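Long-range contact in 6-phosphogluconolactonase (Shewanella baltica, PDB 3NWP), which probably hydrolyses 6-phosphogluconolactone to 6-phosphogluconate, the second step of the pentose phosphate pathway: residues A[145-159]-A[166-180]. Numbering follows the deposited sequence. Where two conformers were deposited one is given.
Sequences SWFPCSAELENALTT and TNPTTAPHGRITLSK
Ser145 lies against Thr177 of strand 175-178, their CA atoms 5.3 Å apart, and from there the loop and helix 153-158 pack over the hairpin of strands 163-166 and 175-178. Ser145 is gripped at three points: its N donates to Thr177 OG1 (3.1 Å), its O accepts from Thr166 OG1 in the carbonyl plane (2.9 Å), and its OG receives Arg175 NH1 and also bonds Asp72. With Thr177 OG1 anti to the backbone N (chi1 -168°), that hydroxyl can donate to Leu178 O. The same carbonyl takes Trp146 NE1 nearly head-on, at 2.8 Å and within the indole plane. Phe147 carries Pro168 CB over one face, a CH-pi contact 3.8 Å from the ring centroid, while its edge, at CE2, meets a face of the Arg175 guanidinium, the planes 86° apart. Glu152 clasps Asn167: OE1 accepts the backbone N and OE2 accepts ND2 (3.0 Å), both from above the carboxylate plane; ND2 also bonds Glu113. Ala156 O receives Lys180 N (3.0 Å). Polar groups of loop and hairpin thus largely pair across a partly buried interface; the indole's rotation should be fixed, as should the guanidinium, whose NE and NH2 both bond Pro172 O.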
ATOM      1  N   SER A 145       2.952  -5.121  -5.606  1.00 16.68           N
ATOM      2  CA  SER A 145       3.455  -5.658  -6.872  1.00 15.05           C
ATOM      3  C   SER A 145       3.190  -7.161  -6.947  1.00 15.42           C
ATOM      4  O   SER A 145       4.043  -7.953  -7.405  1.00 17.56           O
ATOM      5  CB  SER A 145       4.933  -5.264  -7.182  1.00 16.00           C
ATOM      6  OG  SER A 145       5.003  -3.931  -7.678  1.00 17.69           O
ATOM      7  N   TRP A 146       1.994  -7.553  -6.514  1.00 15.59           N
ATOM      8  CA  TRP A 146       1.472  -8.906  -6.643  1.00 14.77           C
ATOM      9  C   TRP A 146       0.766  -8.986  -7.966  1.00 17.48           C
ATOM     10  O   TRP A 146      -0.393  -8.614  -8.100  1.00 19.48           O
ATOM     11  CB  TRP A 146       0.474  -9.277  -5.519  1.00 15.95           C
ATOM     12  CG  TRP A 146       0.889  -9.052  -4.099  1.00 15.16           C
ATOM     13  CD1 TRP A 146       2.154  -8.759  -3.585  1.00 16.08           C
ATOM     14  CD2 TRP A 146      -0.007  -9.018  -2.985  1.00 13.68           C
ATOM     15  NE1 TRP A 146       2.072  -8.572  -2.223  1.00 15.55           N
ATOM     16  CE2 TRP A 146       0.747  -8.682  -1.839  1.00 14.90           C
ATOM     17  CE3 TRP A 146      -1.387  -9.196  -2.855  1.00 15.54           C
ATOM     18  CZ2 TRP A 146       0.163  -8.572  -0.586  1.00 15.44           C
ATOM     19  CZ3 TRP A 146      -1.956  -9.069  -1.583  1.00 15.86           C
ATOM     20  CH2 TRP A 146      -1.185  -8.732  -0.491  1.00 15.66           C
ATOM     21  N   PHE A 147       1.493  -9.388  -9.000  1.00 18.12           N
ATOM     22  CA  PHE A 147       0.985  -9.338 -10.341  1.00 17.10           C
ATOM     23  C   PHE A 147       0.605 -10.738 -10.825  1.00 18.82           C
ATOM     24  O   PHE A 147       1.412 -11.673 -10.672  1.00 20.34           O
ATOM     25  CB  PHE A 147       2.038  -8.792 -11.292  1.00 20.07           C
ATOM     26  CG  PHE A 147       2.146  -7.304 -11.311  1.00 17.92           C
ATOM     27  CD1 PHE A 147       1.346  -6.557 -12.150  1.00 20.38           C
ATOM     28  CD2 PHE A 147       3.075  -6.645 -10.508  1.00 19.85           C
ATOM     29  CE1 PHE A 147       1.459  -5.184 -12.189  1.00 17.41           C
ATOM     30  CE2 PHE A 147       3.150  -5.280 -10.514  1.00 20.32           C
ATOM     31  CZ  PHE A 147       2.354  -4.542 -11.366  1.00 18.60           C
ATOM     32  N   PRO A 148      -0.540 -10.861 -11.450  1.00 20.23           N
ATOM     33  CA  PRO A 148      -0.941 -12.174 -11.963  1.00 22.02           C
ATOM     34  C   PRO A 148      -0.083 -12.644 -13.161  1.00 23.67           C
ATOM     35  O   PRO A 148      -0.019 -13.825 -13.434  1.00 26.03           O
ATOM     36  CB  PRO A 148      -2.397 -11.970 -12.339  1.00 26.53           C
ATOM     37  CG  PRO A 148      -2.593 -10.531 -12.565  1.00 24.76           C
ATOM     38  CD  PRO A 148      -1.569  -9.826 -11.698  1.00 20.91           C
ATOM     39  N   CYS A 149       0.624 -11.722 -13.780  1.00 21.81           N
ATOM     40  CA  CYS A 149       1.501 -12.053 -14.891  1.00 24.30           C
ATOM     41  C   CYS A 149       2.930 -12.387 -14.454  1.00 25.43           C
ATOM     42  O   CYS A 149       3.800 -12.499 -15.316  1.00 27.04           O
ATOM     43  CB  CYS A 149       1.518 -10.847 -15.836  1.00 23.37           C
ATOM     44  SG  CYS A 149       2.186  -9.351 -15.062  1.00 23.82           S
ATOM     45  N   SER A 150       3.193 -12.518 -13.144  1.00 24.30           N
ATOM     46  CA  SER A 150       4.558 -12.737 -12.655  1.00 21.54           C
ATOM     47  C   SER A 150       4.753 -14.169 -12.128  1.00 22.53           C
ATOM     48  O   SER A 150       3.872 -14.760 -11.473  1.00 21.06           O
ATOM     49  CB  SER A 150       4.958 -11.721 -11.579  1.00 25.19           C
ATOM     50  OG  SER A 150       4.228 -11.936 -10.377  1.00 25.52           O
ATOM     51  N   ALA A 151       5.967 -14.694 -12.363  1.00 20.21           N
ATOM     52  CA  ALA A 151       6.328 -15.999 -11.829  1.00 21.79           C
ATOM     53  C   ALA A 151       6.400 -16.078 -10.321  1.00 20.06           C
ATOM     54  O   ALA A 151       6.288 -17.175  -9.747  1.00 21.90           O
ATOM     55  CB  ALA A 151       7.665 -16.472 -12.475  1.00 23.92           C
ATOM     56  N   GLU A 152       6.586 -14.931  -9.672  1.00 18.69           N
ATOM     57  CA  GLU A 152       6.849 -14.839  -8.251  1.00 17.26           C
ATOM     58  C   GLU A 152       5.581 -14.617  -7.445  1.00 17.49           C
ATOM     59  O   GLU A 152       5.673 -14.444  -6.232  1.00 18.31           O
ATOM     60  CB  GLU A 152       7.782 -13.662  -7.971  1.00 18.34           C
ATOM     61  CG  GLU A 152       9.157 -13.768  -8.615  1.00 19.62           C
ATOM     62  CD  GLU A 152       9.246 -13.255 -10.037  1.00 21.22           C
ATOM     63  OE1 GLU A 152       8.286 -12.678 -10.612  1.00 21.06           O
ATOM     64  OE2 GLU A 152      10.332 -13.443 -10.648  1.00 24.62           O
ATOM     65  N   LEU A 153       4.416 -14.639  -8.106  1.00 18.10           N
ATOM     66  CA  LEU A 153       3.165 -14.359  -7.351  1.00 17.47           C
ATOM     67  C   LEU A 153       2.962 -15.323  -6.177  1.00 19.09           C
ATOM     68  O   LEU A 153       2.686 -14.866  -5.056  1.00 17.50           O
ATOM     69  CB  LEU A 153       1.959 -14.389  -8.273  1.00 16.83           C
ATOM     70  CG  LEU A 153       0.640 -14.116  -7.582  1.00 16.14           C
ATOM     71  CD1 LEU A 153       0.558 -12.697  -6.921  1.00 17.23           C
ATOM     72  CD2 LEU A 153      -0.512 -14.288  -8.608  1.00 19.54           C
ATOM     73  N   GLU A 154       3.048 -16.645  -6.398  1.00 18.67           N
ATOM     74  CA  GLU A 154       2.865 -17.566  -5.276  1.00 19.24           C
ATOM     75  C   GLU A 154       3.819 -17.293  -4.120  1.00 19.22           C
ATOM     76  O   GLU A 154       3.413 -17.361  -2.941  1.00 19.16           O
ATOM     77  CB  GLU A 154       2.963 -19.019  -5.774  1.00 22.03           C
ATOM     78  CG  GLU A 154       2.470 -20.048  -4.755  1.00 22.69           C
ATOM     79  CD  GLU A 154       0.937 -19.987  -4.443  1.00 32.49           C
ATOM     80  OE1 GLU A 154       0.231 -19.052  -4.861  1.00 38.34           O
ATOM     81  OE2 GLU A 154       0.433 -20.895  -3.762  1.00 37.50           O
ATOM     82  N   ASN A 155       5.088 -16.999  -4.424  1.00 17.75           N
ATOM     83  CA  ASN A 155       6.022 -16.606  -3.416  1.00 17.74           C
ATOM     84  C   ASN A 155       5.510 -15.362  -2.639  1.00 17.39           C
ATOM     85  O   ASN A 155       5.534 -15.351  -1.413  1.00 18.01           O
ATOM     86  CB  ASN A 155       7.431 -16.388  -3.954  1.00 18.12           C
ATOM     87  CG  ASN A 155       8.447 -16.292  -2.838  1.00 20.01           C
ATOM     88  OD1 ASN A 155       8.351 -17.045  -1.860  1.00 23.38           O
ATOM     89  ND2 ASN A 155       9.395 -15.395  -2.972  1.00 21.81           N
ATOM     90  N   ALA A 156       5.130 -14.343  -3.353  1.00 17.05           N
ATOM     91  CA  ALA A 156       4.615 -13.149  -2.665  1.00 15.22           C
ATOM     92  C   ALA A 156       3.448 -13.492  -1.755  1.00 16.48           C
ATOM     93  O   ALA A 156       3.314 -12.917  -0.676  1.00 16.88           O
ATOM     94  CB  ALA A 156       4.242 -12.084  -3.668  1.00 16.34           C
ATOM     95  N   LEU A 157       2.581 -14.392  -2.209  1.00 16.24           N
ATOM     96  CA  LEU A 157       1.349 -14.756  -1.470  1.00 15.77           C
ATOM     97  C   LEU A 157       1.576 -15.680  -0.293  1.00 18.35           C
ATOM     98  O   LEU A 157       0.707 -15.821   0.560  1.00 18.32           O
ATOM     99  CB  LEU A 157       0.308 -15.360  -2.433  1.00 17.03           C
ATOM    100  CG  LEU A 157      -0.167 -14.427  -3.542  1.00 18.64           C
ATOM    101  CD1 LEU A 157      -1.108 -15.204  -4.430  1.00 23.55           C
ATOM    102  CD2 LEU A 157      -0.825 -13.129  -2.937  1.00 23.53           C
ATOM    103  N   THR A 158       2.733 -16.373  -0.269  1.00 17.69           N
ATOM    104  CA  THR A 158       2.959 -17.413   0.735  1.00 18.50           C
ATOM    105  C   THR A 158       4.245 -17.326   1.594  1.00 16.39           C
ATOM    106  O   THR A 158       4.325 -17.997   2.657  1.00 20.43           O
ATOM    107  CB  THR A 158       2.855 -18.817   0.087  1.00 21.03           C
ATOM    108  OG1 THR A 158       3.889 -18.952  -0.893  1.00 21.32           O
ATOM    109  CG2 THR A 158       1.474 -19.033  -0.554  1.00 20.00           C
ATOM    110  N   THR A 159       5.167 -16.461   1.220  1.00 18.17           N
ATOM    111  CA  THR A 159       6.386 -16.256   1.976  1.00 17.57           C
ATOM    112  C   THR A 159       6.116 -15.683   3.347  1.00 20.15           C
ATOM    113  O   THR A 159       5.108 -14.974   3.556  1.00 18.79           O
ATOM    114  CB  THR A 159       7.370 -15.390   1.233  1.00 20.71           C
ATOM    115  OG1 THR A 159       8.644 -15.440   1.900  1.00 19.19           O
ATOM    116  CG2 THR A 159       6.920 -13.894   1.171  1.00 18.52           C
ATOM    117  N   THR A 166       9.506  -9.297  -7.459  1.00 17.58           N
ATOM    118  CA  THR A 166       8.609  -9.812  -8.478  1.00 16.76           C
ATOM    119  C   THR A 166       8.899  -9.156  -9.833  1.00 15.80           C
ATOM    120  O   THR A 166       9.434  -8.036  -9.892  1.00 17.25           O
ATOM    121  CB  THR A 166       7.074  -9.623  -8.158  1.00 17.59           C
ATOM    122  OG1 THR A 166       6.736  -8.239  -8.301  1.00 19.86           O
ATOM    123  CG2 THR A 166       6.738 -10.145  -6.745  1.00 17.35           C
ATOM    124  N   ASN A 167       8.560  -9.853 -10.907  1.00 16.77           N
ATOM    125  CA  ASN A 167       8.879  -9.394 -12.271  1.00 17.57           C
ATOM    126  C   ASN A 167       7.655  -9.528 -13.156  1.00 19.26           C
ATOM    127  O   ASN A 167       7.438 -10.524 -13.861  1.00 20.46           O
ATOM    128  CB  ASN A 167      10.026 -10.281 -12.784  1.00 19.58           C
ATOM    129  CG  ASN A 167      11.321  -9.980 -12.071  1.00 17.73           C
ATOM    130  OD1 ASN A 167      11.921  -8.935 -12.287  1.00 21.03           O
ATOM    131  ND2 ASN A 167      11.706 -10.863 -11.129  1.00 19.94           N
ATOM    132  N   PRO A 168       6.769  -8.535 -13.106  1.00 18.33           N
ATOM    133  CA  PRO A 168       5.647  -8.586 -14.008  1.00 19.15           C
ATOM    134  C   PRO A 168       6.064  -8.639 -15.471  1.00 19.79           C
ATOM    135  O   PRO A 168       7.087  -8.038 -15.858  1.00 22.93           O
ATOM    136  CB  PRO A 168       4.910  -7.272 -13.722  1.00 18.52           C
ATOM    137  CG  PRO A 168       5.869  -6.398 -13.059  1.00 19.52           C
ATOM    138  CD  PRO A 168       6.814  -7.292 -12.342  1.00 19.76           C
ATOM    139  N   THR A 169       5.294  -9.389 -16.231  1.00 19.63           N
ATOM    140  CA  THR A 169       5.474  -9.419 -17.666  1.00 22.21           C
ATOM    141  C   THR A 169       4.561  -8.505 -18.453  1.00 24.44           C
ATOM    142  O   THR A 169       4.749  -8.355 -19.669  1.00 25.37           O
ATOM    143  CB  THR A 169       5.331 -10.850 -18.204  1.00 24.16           C
ATOM    144  OG1 THR A 169       4.013 -11.313 -17.950  1.00 23.87           O
ATOM    145  CG2 THR A 169       6.375 -11.781 -17.518  1.00 24.90           C
ATOM    146  N   THR A 170       3.600  -7.891 -17.771  1.00 19.94           N
ATOM    147  CA  THR A 170       2.607  -6.982 -18.395  1.00 19.68           C
ATOM    148  C   THR A 170       2.736  -5.533 -17.901  1.00 20.70           C
ATOM    149  O   THR A 170       1.894  -4.698 -18.241  1.00 22.61           O
ATOM    150  CB  THR A 170       1.183  -7.443 -18.215  1.00 22.57           C
ATOM    151  OG1 THR A 170       0.809  -7.378 -16.851  1.00 24.31           O
ATOM    152  CG2 THR A 170       0.996  -8.877 -18.789  1.00 27.69           C
ATOM    153  N   ALA A 171       3.761  -5.266 -17.096  1.00 19.28           N
ATOM    154  CA  ALA A 171       4.060  -3.935 -16.561  1.00 20.11           C
ATOM    155  C   ALA A 171       5.573  -3.790 -16.472  1.00 20.82           C
ATOM    156  O   ALA A 171       6.292  -4.788 -16.314  1.00 22.16           O
ATOM    157  CB  ALA A 171       3.438  -3.756 -15.164  1.00 19.93           C
ATOM    158  N   PRO A 172       6.076  -2.555 -16.598  1.00 22.00           N
ATOM    159  CA  PRO A 172       7.512  -2.323 -16.589  1.00 23.06           C
ATOM    160  C   PRO A 172       8.166  -2.430 -15.217  1.00 21.38           C
ATOM    161  O   PRO A 172       7.520  -2.237 -14.199  1.00 21.55           O
ATOM    162  CB  PRO A 172       7.645  -0.873 -17.087  1.00 26.11           C
ATOM    163  CG  PRO A 172       6.402  -0.226 -16.673  1.00 24.69           C
ATOM    164  CD  PRO A 172       5.337  -1.309 -16.889  1.00 24.13           C
ATOM    165  N   HIS A 173       9.459  -2.688 -15.264  1.00 20.02           N
ATOM    166  CA  HIS A 173      10.417  -2.586 -14.132  1.00 19.43           C
ATOM    167  C   HIS A 173      10.368  -3.819 -13.224  1.00 18.65           C
ATOM    168  O   HIS A 173       9.285  -4.349 -12.895  1.00 19.05           O
ATOM    169  CB  HIS A 173      10.257  -1.301 -13.279  1.00 19.41           C
ATOM    170  CG  HIS A 173      10.122  -0.050 -14.088  1.00 23.57           C
ATOM    171  ND1 HIS A 173      11.129   0.420 -14.904  1.00 29.91           N
ATOM    172  CD2 HIS A 173       9.082   0.798 -14.244  1.00 25.89           C
ATOM    173  CE1 HIS A 173      10.720   1.523 -15.516  1.00 27.55           C
ATOM    174  NE2 HIS A 173       9.479   1.770 -15.142  1.00 26.96           N
ATOM    175  N   GLY A 174      11.537  -4.259 -12.843  1.00 19.22           N
ATOM    176  CA  GLY A 174      11.637  -5.185 -11.719  1.00 17.11           C
ATOM    177  C   GLY A 174      10.985  -4.521 -10.511  1.00 17.65           C
ATOM    178  O   GLY A 174      11.072  -3.319 -10.361  1.00 17.65           O
ATOM    179  N   ARG A 175      10.448  -5.338  -9.597  1.00 17.48           N
ATOM    180  CA  ARG A 175       9.726  -4.834  -8.442  1.00 17.21           C
ATOM    181  C   ARG A 175      10.213  -5.495  -7.169  1.00 17.77           C
ATOM    182  O   ARG A 175      10.629  -6.666  -7.155  1.00 17.87           O
ATOM    183  CB  ARG A 175       8.209  -5.116  -8.548  1.00 17.02           C
ATOM    184  CG  ARG A 175       7.555  -4.742  -9.886  1.00 17.02           C
ATOM    185  CD  ARG A 175       7.688  -3.290 -10.128  1.00 18.84           C
ATOM    186  NE  ARG A 175       7.011  -2.841 -11.341  1.00 18.52           N
ATOM    187  CZ  ARG A 175       5.768  -2.318 -11.373  1.00 19.75           C
ATOM    188  NH1 ARG A 175       5.041  -2.239 -10.253  1.00 18.56           N
ATOM    189  NH2 ARG A 175       5.260  -1.880 -12.526  1.00 21.01           N
ATOM    190  N   ILE A 176      10.118  -4.731  -6.096  0.50 14.47           N
ATOM    191  CA  ILE A 176      10.123  -5.298  -4.762  0.50 14.24           C
ATOM    192  C   ILE A 176       8.716  -5.056  -4.234  0.50 13.82           C
ATOM    193  O   ILE A 176       8.082  -4.045  -4.543  0.50 14.16           O
ATOM    194  CB  ILE A 176      11.215  -4.648  -3.928  0.50 15.50           C
ATOM    195  CG1 ILE A 176      11.324  -5.266  -2.559  0.50 18.12           C
ATOM    196  CG2 ILE A 176      11.035  -3.148  -3.830  0.50 21.31           C
ATOM    197  CD1 ILE A 176      12.769  -5.213  -2.059  0.50 16.18           C
ATOM    198  N   THR A 177       8.231  -6.003  -3.469  1.00 15.35           N
ATOM    199  CA  THR A 177       6.907  -5.868  -2.869  1.00 15.43           C
ATOM    200  C   THR A 177       6.925  -6.345  -1.445  1.00 15.05           C
ATOM    201  O   THR A 177       7.530  -7.376  -1.115  1.00 16.12           O
ATOM    202  CB  THR A 177       5.876  -6.654  -3.699  1.00 15.03           C
ATOM    203  OG1 THR A 177       4.528  -6.301  -3.272  1.00 15.34           O
ATOM    204  CG2 THR A 177       6.027  -8.175  -3.597  1.00 16.30           C
ATOM    205  N   LEU A 178       6.112  -5.720  -0.614  1.00 14.34           N
ATOM    206  CA  LEU A 178       5.778  -6.359   0.648  1.00 12.77           C
ATOM    207  C   LEU A 178       4.984  -7.616   0.335  1.00 15.09           C
ATOM    208  O   LEU A 178       4.230  -7.698  -0.606  1.00 14.82           O
ATOM    209  CB  LEU A 178       5.012  -5.405   1.599  1.00 14.57           C
ATOM    210  CG  LEU A 178       5.704  -4.137   2.056  1.00 17.91           C
ATOM    211  CD1 LEU A 178       4.915  -3.449   3.239  1.00 17.34           C
ATOM    212  CD2 LEU A 178       7.172  -4.315   2.406  1.00 21.31           C
ATOM    213  N   SER A 179       5.139  -8.621   1.183  1.00 14.89           N
ATOM    214  CA  SER A 179       4.460  -9.884   1.051  1.00 14.43           C
ATOM    215  C   SER A 179       3.026  -9.821   1.555  1.00 13.22           C
ATOM    216  O   SER A 179       2.669  -8.922   2.285  1.00 14.58           O
ATOM    217  CB  SER A 179       5.177 -10.970   1.847  1.00 15.18           C
ATOM    218  OG  SER A 179       5.251 -10.627   3.221  1.00 16.87           O
ATOM    219  N   LYS A 180       2.217 -10.786   1.142  0.70 13.57           N
ATOM    220  CA  LYS A 180       0.883 -10.912   1.723  0.70 14.09           C
ATOM    221  C   LYS A 180       0.946 -11.046   3.232  0.70 15.70           C
ATOM    222  O   LYS A 180       0.180 -10.384   3.979  0.70 14.91           O
ATOM    223  CB  LYS A 180       0.125 -12.069   1.094  0.70 15.11           C
ATOM    224  CG  LYS A 180      -1.326 -12.195   1.540  0.70 16.97           C
ATOM    225  CD  LYS A 180      -1.856 -13.613   1.303  0.70 16.72           C
ATOM    226  CE  LYS A 180      -1.430 -14.574   2.392  0.70 24.45           C
ATOM    227  NZ  LYS A 180      -1.836 -15.975   2.038  0.70 33.07           N
TER
HETATM  228  O   HOH W   1       7.791 -13.271 -14.089  1.00 10.67           O